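Local structure of alpha,alpha-trehalose-phosphate synthase (UDP-forming) (Burkholderia xenovorans, 5V0T) at residues K270-V275 / V368-P373; G283-F288 / L326-E331. The protein belongs to glycosyltransferase family 20 of the GT-B clan and binds uridine-5'-diphosphate together with 6-O-phosphono-alpha-D-glucopyranose in this structure. One frame throughout, in Å; residues are numbered along the deposited sequence.

Overall arrangement
Both contacts belong to the C-terminal Rossmann-like half of this GT-B protein, and their centres lie about 14 Å apart. Contact 1 joins the two central strands, 270-275 and 368-371, of a six-stranded parallel sheet; contact 2 packs helices 284-297 and 319-339 side by side on that sheet. Along the chain contact 2 is nested within the loop that contact 1 closes, both its segments lying between 275 and 368. Arg287 joins the two: its O receives Tyr370 OH at 2.8 Å, and its NE lies 2.9 Å from Thr372 OG1, both probable hydrogen bonds. These bonds tie the sheet to the helix layer near the bound uridine-5'-diphosphate, which touches Val275.

Contact 1 (K270-V275 / V368-P373); sequences KLIMSV and VGYVTP
Tyr370 O is gripped by two groups: Ser274 OG donates to it at 2.6 Å, in the carbonyl plane and on a lone pair, and water 1 lies 2.9 Å from Tyr370 O, where it probably donates, and accepts from Val275 N. The hydroxyl reaches the carbonyl because OG stands beside its own backbone N (chi1 -66°). Before this point the strands are joined by a regular parallel ladder. Val368 N donates to Leu271 O, Met273 N to Val368 O at 2.9 Å in a nearly straight bond, and Tyr370 N to Met273 O, with the donor tilted out of that carbonyl's plane. The water continues the link where the strands, their segment axes inclined at 33°, no longer pair through their backbones. These are the two middle strands of a Rossmann-like parallel sheet with order 3-2-1-4-5-6, and Val275, at the C-terminal end of its strand, belongs to the uridine-5'-diphosphate pocket. On one face Ile272 and Val368 lie side by side, pointing the same way; Ile272 CG1 lies 4.0 Å from Val368 CB. Ile272 CG2 meets CD2 of the Tyr370 ring obliquely at 3.6 Å. The ring also meets that of Phe307 on strand 305-310, and its OH bonds to Arg287 O. Met273 leaves by the other face, its extended chain packing on Leu362 and Phe363 of helix 356-363.

Contact 2 (G283-F288 / L326-E331); sequences GLVERF and LQLEGE
Leu328 lays its CD1 methyl over one face of the Phe288 ring, 3.5 Å from the centroid and only 8° off the ring normal, a well-centred CH-pi contact. CG stands anti to the backbone N (chi1 -172°), which carries the branched end across to helix 284-297. The same methyl also meets Leu284, lying 3.7 Å from its CB, while Leu328 CD2 packs on Leu284 CD1 at 3.8 Å. Leu328 CD1 thus sits in the corner formed by a leucine and a phenylalanine one turn apart on the facing helix, and Leu328 also touches Tyr349 of strand 347-350. Phe288 in turn meets the ring of Phe307 in the sheet below. Val285 makes further contacts by spreading its two methyls. CG2 touches Gln327 CG at 3.7 Å, with the extended, solvent-exposed glutamine crossing it at about a right angle. CG1 lies 3.9 Å from Glu331 CD, so this branch is covered by the carboxylate end of a buried glutamate. The chain of Glu331 bends at chi2, bringing its CG and CD across the valine at about a right angle while CB sits obliquely by the Phe288 ring. Its OE1 makes salt bridges to Arg334 and Arg289, which probably stabilise the negative charge in this buried setting. The contact itself is carried by apolar surfaces and the aliphatic parts of polar side chains. The two segments run almost parallel, 9° between their directions and 9.6 Å between their axes, as neighbouring helices do when successive beta-alpha-beta units stack them on one side of a parallel sheet in the Rossmann-like domains of GT-B glycosyltransferases.

Contact 1 (K270-V275 / V368-P373)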
ATOM      1  N   LYS A 270      21.061 -12.643 -14.778  1.00 21.34           N
ATOM      2  CA  LYS A 270      19.676 -12.212 -14.733  1.00 21.60           C
ATOM      3  C   LYS A 270      19.409 -11.472 -13.427  1.00 22.38           C
ATOM      4  O   LYS A 270      20.138 -11.616 -12.440  1.00 21.80           O
ATOM      5  CB  LYS A 270      18.726 -13.407 -14.898  1.00 20.81           C
ATOM      6  CG  LYS A 270      18.843 -14.058 -16.310  1.00 20.18           C
ATOM      7  CD  LYS A 270      17.739 -15.094 -16.537  1.00 23.27           C
ATOM      8  CE  LYS A 270      17.811 -15.650 -17.967  1.00 31.99           C
ATOM      9  NZ  LYS A 270      16.807 -16.731 -18.172  1.00 35.53           N
ATOM     10  N   LEU A 271      18.355 -10.669 -13.424  1.00 22.55           N
ATOM     11  CA  LEU A 271      18.045  -9.815 -12.284  1.00 19.71           C
ATOM     12  C   LEU A 271      16.670 -10.151 -11.732  1.00 22.37           C
ATOM     13  O   LEU A 271      15.671 -10.069 -12.451  1.00 17.74           O
ATOM     14  CB  LEU A 271      18.106  -8.338 -12.675  1.00 19.97           C
ATOM     15  CG  LEU A 271      17.728  -7.336 -11.587  1.00 22.35           C
ATOM     16  CD1 LEU A 271      18.687  -7.455 -10.389  1.00 19.26           C
ATOM     17  CD2 LEU A 271      17.762  -5.932 -12.168  1.00 20.32           C
ATOM     18  N   ILE A 272      16.631 -10.530 -10.463  1.00 18.66           N
ATOM     19  CA  ILE A 272      15.402 -10.543  -9.678  1.00 16.19           C
ATOM     20  C   ILE A 272      15.348  -9.238  -8.893  1.00 13.36           C
ATOM     21  O   ILE A 272      16.306  -8.877  -8.200  1.00 18.67           O
ATOM     22  CB  ILE A 272      15.366 -11.758  -8.735  1.00 14.71           C
ATOM     23  CG1 ILE A 272      15.517 -13.065  -9.530  1.00 16.45           C
ATOM     24  CG2 ILE A 272      14.095 -11.742  -7.872  1.00 19.46           C
ATOM     25  CD1 ILE A 272      15.807 -14.293  -8.647  1.00 21.19           C
ATOM     26  N   MET A 273      14.227  -8.521  -8.984  1.00 16.06           N
ATOM     27  CA  MET A 273      14.127  -7.219  -8.336  1.00 15.99           C
ATOM     28  C   MET A 273      12.917  -7.138  -7.412  1.00 18.09           C
ATOM     29  O   MET A 273      11.821  -7.576  -7.763  1.00 16.33           O
ATOM     30  CB  MET A 273      14.064  -6.096  -9.377  1.00 15.75           C
ATOM     31  CG  MET A 273      13.989  -4.684  -8.750  1.00 15.95           C
ATOM     32  SD  MET A 273      14.270  -3.471 -10.034  1.00 18.21           S
ATOM     33  CE  MET A 273      14.022  -1.947  -9.094  1.00 15.66           C
ATOM     34  N   SER A 274      13.127  -6.557  -6.234  1.00 17.29           N
ATOM     35  CA  SER A 274      12.070  -6.261  -5.279  1.00 15.95           C
ATOM     36  C   SER A 274      12.225  -4.829  -4.784  1.00 18.88           C
ATOM     37  O   SER A 274      13.344  -4.316  -4.658  1.00 17.94           O
ATOM     38  CB  SER A 274      12.110  -7.212  -4.068  1.00 11.10           C
ATOM     39  OG  SER A 274      11.809  -8.562  -4.424  1.00 16.80           O
ATOM     40  N   VAL A 275      11.090  -4.199  -4.473  1.00 17.90           N
ATOM     41  CA  VAL A 275      11.040  -2.854  -3.896  1.00 16.32           C
ATOM     42  C   VAL A 275       9.949  -2.861  -2.840  1.00 16.57           C
ATOM     43  O   VAL A 275       8.774  -3.046  -3.176  1.00 16.54           O
ATOM     44  CB  VAL A 275      10.724  -1.765  -4.935  1.00 17.89           C
ATOM     45  CG1 VAL A 275      10.666  -0.418  -4.240  1.00 19.64           C
ATOM     46  CG2 VAL A 275      11.746  -1.747  -6.076  1.00 17.69           C
ATOM     47  N   VAL A 368      12.679 -10.746 -13.363  1.00 19.55           N
ATOM     48  CA  VAL A 368      11.665 -11.189 -12.411  1.00 18.99           C
ATOM     49  C   VAL A 368      11.333 -10.039 -11.466  1.00 15.24           C
ATOM     50  O   VAL A 368      12.251  -9.445 -10.866  1.00 18.19           O
ATOM     51  CB  VAL A 368      12.116 -12.420 -11.601  1.00 18.06           C
ATOM     52  CG1 VAL A 368      10.998 -12.841 -10.637  1.00 16.52           C
ATOM     53  CG2 VAL A 368      12.490 -13.573 -12.543  1.00 20.69           C
ATOM     54  N   GLY A 369      10.057  -9.725 -11.357  1.00 15.32           N
ATOM     55  CA  GLY A 369       9.547  -8.838 -10.318  1.00 13.12           C
ATOM     56  C   GLY A 369       9.029  -9.683  -9.170  1.00 15.21           C
ATOM     57  O   GLY A 369       8.105 -10.485  -9.340  1.00 17.26           O
ATOM     58  N   TYR A 370       9.616  -9.494  -8.000  1.00 16.85           N
ATOM     59  CA  TYR A 370       9.483 -10.428  -6.874  1.00 12.54           C
ATOM     60  C   TYR A 370       8.732  -9.686  -5.758  1.00 13.93           C
ATOM     61  O   TYR A 370       9.330  -8.906  -5.010  1.00 16.92           O
ATOM     62  CB  TYR A 370      10.886 -10.883  -6.453  1.00 15.13           C
ATOM     63  CG  TYR A 370      11.023 -12.086  -5.548  1.00 17.45           C
ATOM     64  CD1 TYR A 370       9.981 -13.004  -5.356  1.00 16.02           C
ATOM     65  CD2 TYR A 370      12.228 -12.310  -4.881  1.00 16.41           C
ATOM     66  CE1 TYR A 370      10.150 -14.104  -4.521  1.00 15.88           C
ATOM     67  CE2 TYR A 370      12.403 -13.386  -4.061  1.00 17.68           C
ATOM     68  CZ  TYR A 370      11.368 -14.280  -3.874  1.00 18.02           C
ATOM     69  OH  TYR A 370      11.574 -15.342  -3.030  1.00 17.10           O
ATOM     70  N   VAL A 371       7.427  -9.940  -5.658  1.00 16.53           N
ATOM     71  CA  VAL A 371       6.500  -9.179  -4.820  1.00 17.92           C
ATOM     72  C   VAL A 371       5.703 -10.179  -3.981  1.00 16.39           C
ATOM     73  O   VAL A 371       4.677 -10.694  -4.435  1.00 15.64           O
ATOM     74  CB  VAL A 371       5.568  -8.301  -5.670  1.00 17.74           C
ATOM     75  CG1 VAL A 371       4.673  -7.425  -4.789  1.00 17.22           C
ATOM     76  CG2 VAL A 371       6.385  -7.436  -6.686  1.00 12.89           C
ATOM     77  N   THR A 372       6.146 -10.450  -2.749  1.00 16.18           N
ATOM     78  CA  THR A 372       5.560 -11.548  -1.965  1.00 15.52           C
ATOM     79  C   THR A 372       5.133 -11.140  -0.553  1.00 19.36           C
ATOM     80  O   THR A 372       5.426 -11.838   0.419  1.00 16.60           O
ATOM     81  CB  THR A 372       6.524 -12.733  -1.901  1.00 20.98           C
ATOM     82  OG1 THR A 372       7.679 -12.382  -1.135  1.00 23.36           O
ATOM     83  CG2 THR A 372       6.970 -13.151  -3.287  1.00 24.71           C
ATOM     84  N   PRO A 373       4.358 -10.062  -0.410  1.00 19.63           N
ATOM     85  CA  PRO A 373       3.950  -9.639   0.937  1.00 20.93           C
ATOM     86  C   PRO A 373       3.107 -10.707   1.621  1.00 15.74           C
ATOM     87  O   PRO A 373       2.332 -11.431   0.985  1.00 13.99           O
ATOM     88  CB  PRO A 373       3.139  -8.359   0.681  1.00 13.06           C
ATOM     89  CG  PRO A 373       2.608  -8.540  -0.705  1.00 15.48           C
ATOM     90  CD  PRO A 373       3.677  -9.285  -1.462  1.00 14.11           C
TER
HETATM   91  O   HOH W   1       8.783  -6.122  -4.248  1.00 15.93           O

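Contact 2 (G283-F288 / L326-E331)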
ATOM      1  N   GLY A 283       6.841  -9.724   4.010  1.00 14.86           N
ATOM      2  CA  GLY A 283       7.364 -11.079   3.893  1.00 17.30           C
ATOM      3  C   GLY A 283       8.787 -11.164   3.383  1.00 14.96           C
ATOM      4  O   GLY A 283       9.122 -12.089   2.633  1.00 17.42           O
ATOM      5  N   LEU A 284       9.647 -10.240   3.812  1.00 14.08           N
ATOM      6  CA  LEU A 284      10.994 -10.151   3.252  1.00 13.74           C
ATOM      7  C   LEU A 284      11.899 -11.292   3.722  1.00 16.87           C
ATOM      8  O   LEU A 284      12.763 -11.740   2.954  1.00 14.01           O
ATOM      9  CB  LEU A 284      11.609  -8.782   3.589  1.00 11.51           C
ATOM     10  CG  LEU A 284      10.809  -7.601   3.003  1.00 20.10           C
ATOM     11  CD1 LEU A 284      11.352  -6.262   3.482  1.00 21.10           C
ATOM     12  CD2 LEU A 284      10.765  -7.624   1.455  1.00 18.05           C
ATOM     13  N   VAL A 285      11.731 -11.784   4.951  1.00 14.28           N
ATOM     14  CA  VAL A 285      12.540 -12.924   5.395  1.00 14.04           C
ATOM     15  C   VAL A 285      12.202 -14.158   4.571  1.00 18.57           C
ATOM     16  O   VAL A 285      13.096 -14.859   4.086  1.00 15.61           O
ATOM     17  CB  VAL A 285      12.360 -13.183   6.904  1.00 16.23           C
ATOM     18  CG1 VAL A 285      12.995 -14.548   7.305  1.00 17.06           C
ATOM     19  CG2 VAL A 285      13.011 -12.051   7.708  1.00 16.83           C
ATOM     20  N   GLU A 286      10.905 -14.427   4.371  1.00 14.75           N
ATOM     21  CA  GLU A 286      10.513 -15.588   3.571  1.00 16.21           C
ATOM     22  C   GLU A 286      11.002 -15.439   2.140  1.00 16.38           C
ATOM     23  O   GLU A 286      11.431 -16.415   1.511  1.00 17.18           O
ATOM     24  CB  GLU A 286       8.988 -15.763   3.578  1.00 19.50           C
ATOM     25  CG  GLU A 286       8.386 -16.157   4.940  1.00 22.58           C
ATOM     26  CD  GLU A 286       8.176 -14.972   5.869  1.00 24.80           C
ATOM     27  OE1 GLU A 286       8.547 -13.837   5.507  1.00 22.74           O
ATOM     28  OE2 GLU A 286       7.618 -15.173   6.967  1.00 24.87           O
ATOM     29  N   ARG A 287      10.925 -14.223   1.614  1.00 15.91           N
ATOM     30  CA  ARG A 287      11.389 -13.925   0.264  1.00 19.48           C
ATOM     31  C   ARG A 287      12.879 -14.225   0.105  1.00 20.57           C
ATOM     32  O   ARG A 287      13.307 -14.830  -0.890  1.00 17.59           O
ATOM     33  CB  ARG A 287      11.095 -12.456  -0.024  1.00 25.56           C
ATOM     34  CG  ARG A 287      11.443 -12.023  -1.378  1.00 28.32           C
ATOM     35  CD  ARG A 287      11.062 -10.611  -1.637  1.00 26.14           C
ATOM     36  NE  ARG A 287       9.690 -10.279  -1.252  1.00 22.40           N
ATOM     37  CZ  ARG A 287       9.221  -9.045  -1.334  1.00 21.04           C
ATOM     38  NH1 ARG A 287      10.038  -8.106  -1.780  1.00 17.36           N
ATOM     39  NH2 ARG A 287       7.970  -8.741  -0.963  1.00 19.13           N
ATOM     40  N   PHE A 288      13.688 -13.788   1.073  1.00 16.06           N
ATOM     41  CA  PHE A 288      15.122 -14.082   1.028  1.00 20.17           C
ATOM     42  C   PHE A 288      15.373 -15.584   1.145  1.00 18.70           C
ATOM     43  O   PHE A 288      16.230 -16.132   0.446  1.00 19.06           O
ATOM     44  CB  PHE A 288      15.865 -13.333   2.144  1.00 17.99           C
ATOM     45  CG  PHE A 288      16.146 -11.861   1.849  1.00 18.21           C
ATOM     46  CD1 PHE A 288      15.282 -11.097   1.073  1.00 16.39           C
ATOM     47  CD2 PHE A 288      17.281 -11.252   2.376  1.00 17.36           C
ATOM     48  CE1 PHE A 288      15.535  -9.744   0.823  1.00 14.86           C
ATOM     49  CE2 PHE A 288      17.553  -9.900   2.136  1.00 17.83           C
ATOM     50  CZ  PHE A 288      16.669  -9.145   1.353  1.00 15.17           C
ATOM     51  N   LEU A 326      16.610  -5.853  11.608  1.00 16.45           N
ATOM     52  CA  LEU A 326      17.704  -6.686  12.093  1.00 19.25           C
ATOM     53  C   LEU A 326      17.598  -8.109  11.566  1.00 20.32           C
ATOM     54  O   LEU A 326      18.605  -8.709  11.158  1.00 16.43           O
ATOM     55  CB  LEU A 326      17.718  -6.700  13.618  1.00 19.90           C
ATOM     56  CG  LEU A 326      18.153  -5.429  14.337  1.00 28.53           C
ATOM     57  CD1 LEU A 326      17.861  -5.570  15.833  1.00 24.53           C
ATOM     58  CD2 LEU A 326      19.651  -5.174  14.090  1.00 23.00           C
ATOM     59  N   GLN A 327      16.391  -8.670  11.583  1.00 17.09           N
ATOM     60  CA  GLN A 327      16.226 -10.038  11.119  1.00 18.01           C
ATOM     61  C   GLN A 327      16.612 -10.152   9.652  1.00 15.93           C
ATOM     62  O   GLN A 327      17.361 -11.060   9.272  1.00 18.22           O
ATOM     63  CB  GLN A 327      14.793 -10.516  11.347  1.00 25.33           C
ATOM     64  CG  GLN A 327      14.617 -11.990  10.991  1.00 29.87           C
ATOM     65  CD  GLN A 327      13.251 -12.563  11.324  1.00 33.29           C
ATOM     66  OE1 GLN A 327      12.264 -11.833  11.485  1.00 23.06           O
ATOM     67  NE2 GLN A 327      13.190 -13.890  11.425  1.00 30.78           N
ATOM     68  N   LEU A 328      16.159  -9.200   8.830  1.00 16.53           N
ATOM     69  CA  LEU A 328      16.416  -9.256   7.390  1.00 18.02           C
ATOM     70  C   LEU A 328      17.892  -9.081   7.083  1.00 20.31           C
ATOM     71  O   LEU A 328      18.430  -9.732   6.176  1.00 17.86           O
ATOM     72  CB  LEU A 328      15.608  -8.185   6.661  1.00 13.52           C
ATOM     73  CG  LEU A 328      15.668  -8.279   5.129  1.00 19.66           C
ATOM     74  CD1 LEU A 328      15.054  -9.632   4.690  1.00 18.89           C
ATOM     75  CD2 LEU A 328      14.941  -7.086   4.483  1.00 15.09           C
ATOM     76  N   GLU A 329      18.558  -8.189   7.813  1.00 16.66           N
ATOM     77  CA  GLU A 329      19.975  -7.967   7.569  1.00 15.18           C
ATOM     78  C   GLU A 329      20.797  -9.211   7.887  1.00 17.23           C
ATOM     79  O   GLU A 329      21.747  -9.530   7.163  1.00 20.17           O
ATOM     80  CB  GLU A 329      20.432  -6.742   8.359  1.00 17.64           C
ATOM     81  CG  GLU A 329      19.890  -5.496   7.657  1.00 15.18           C
ATOM     82  CD  GLU A 329      20.068  -4.189   8.395  1.00 17.15           C
ATOM     83  OE1 GLU A 329      19.802  -3.152   7.748  1.00 22.03           O
ATOM     84  OE2 GLU A 329      20.426  -4.177   9.598  1.00 19.39           O
ATOM     85  N   GLY A 330      20.429  -9.945   8.944  1.00 14.81           N
ATOM     86  CA  GLY A 330      21.096 -11.206   9.216  1.00 17.54           C
ATOM     87  C   GLY A 330      20.856 -12.242   8.130  1.00 17.39           C
ATOM     88  O   GLY A 330      21.746 -13.028   7.810  1.00 17.90           O
ATOM     89  N   GLU A 331      19.644 -12.260   7.554  1.00 14.10           N
ATOM     90  CA  GLU A 331      19.354 -13.136   6.417  1.00 18.06           C
ATOM     91  C   GLU A 331      20.266 -12.827   5.235  1.00 17.63           C
ATOM     92  O   GLU A 331      20.863 -13.732   4.644  1.00 17.62           O
ATOM     93  CB  GLU A 331      17.883 -13.001   5.989  1.00 20.37           C
ATOM     94  CG  GLU A 331      16.875 -13.437   7.038  1.00 19.79           C
ATOM     95  CD  GLU A 331      16.854 -14.950   7.240  1.00 25.34           C
ATOM     96  OE1 GLU A 331      16.599 -15.679   6.262  1.00 27.70           O
ATOM     97  OE2 GLU A 331      17.099 -15.415   8.374  1.00 28.12           O
TER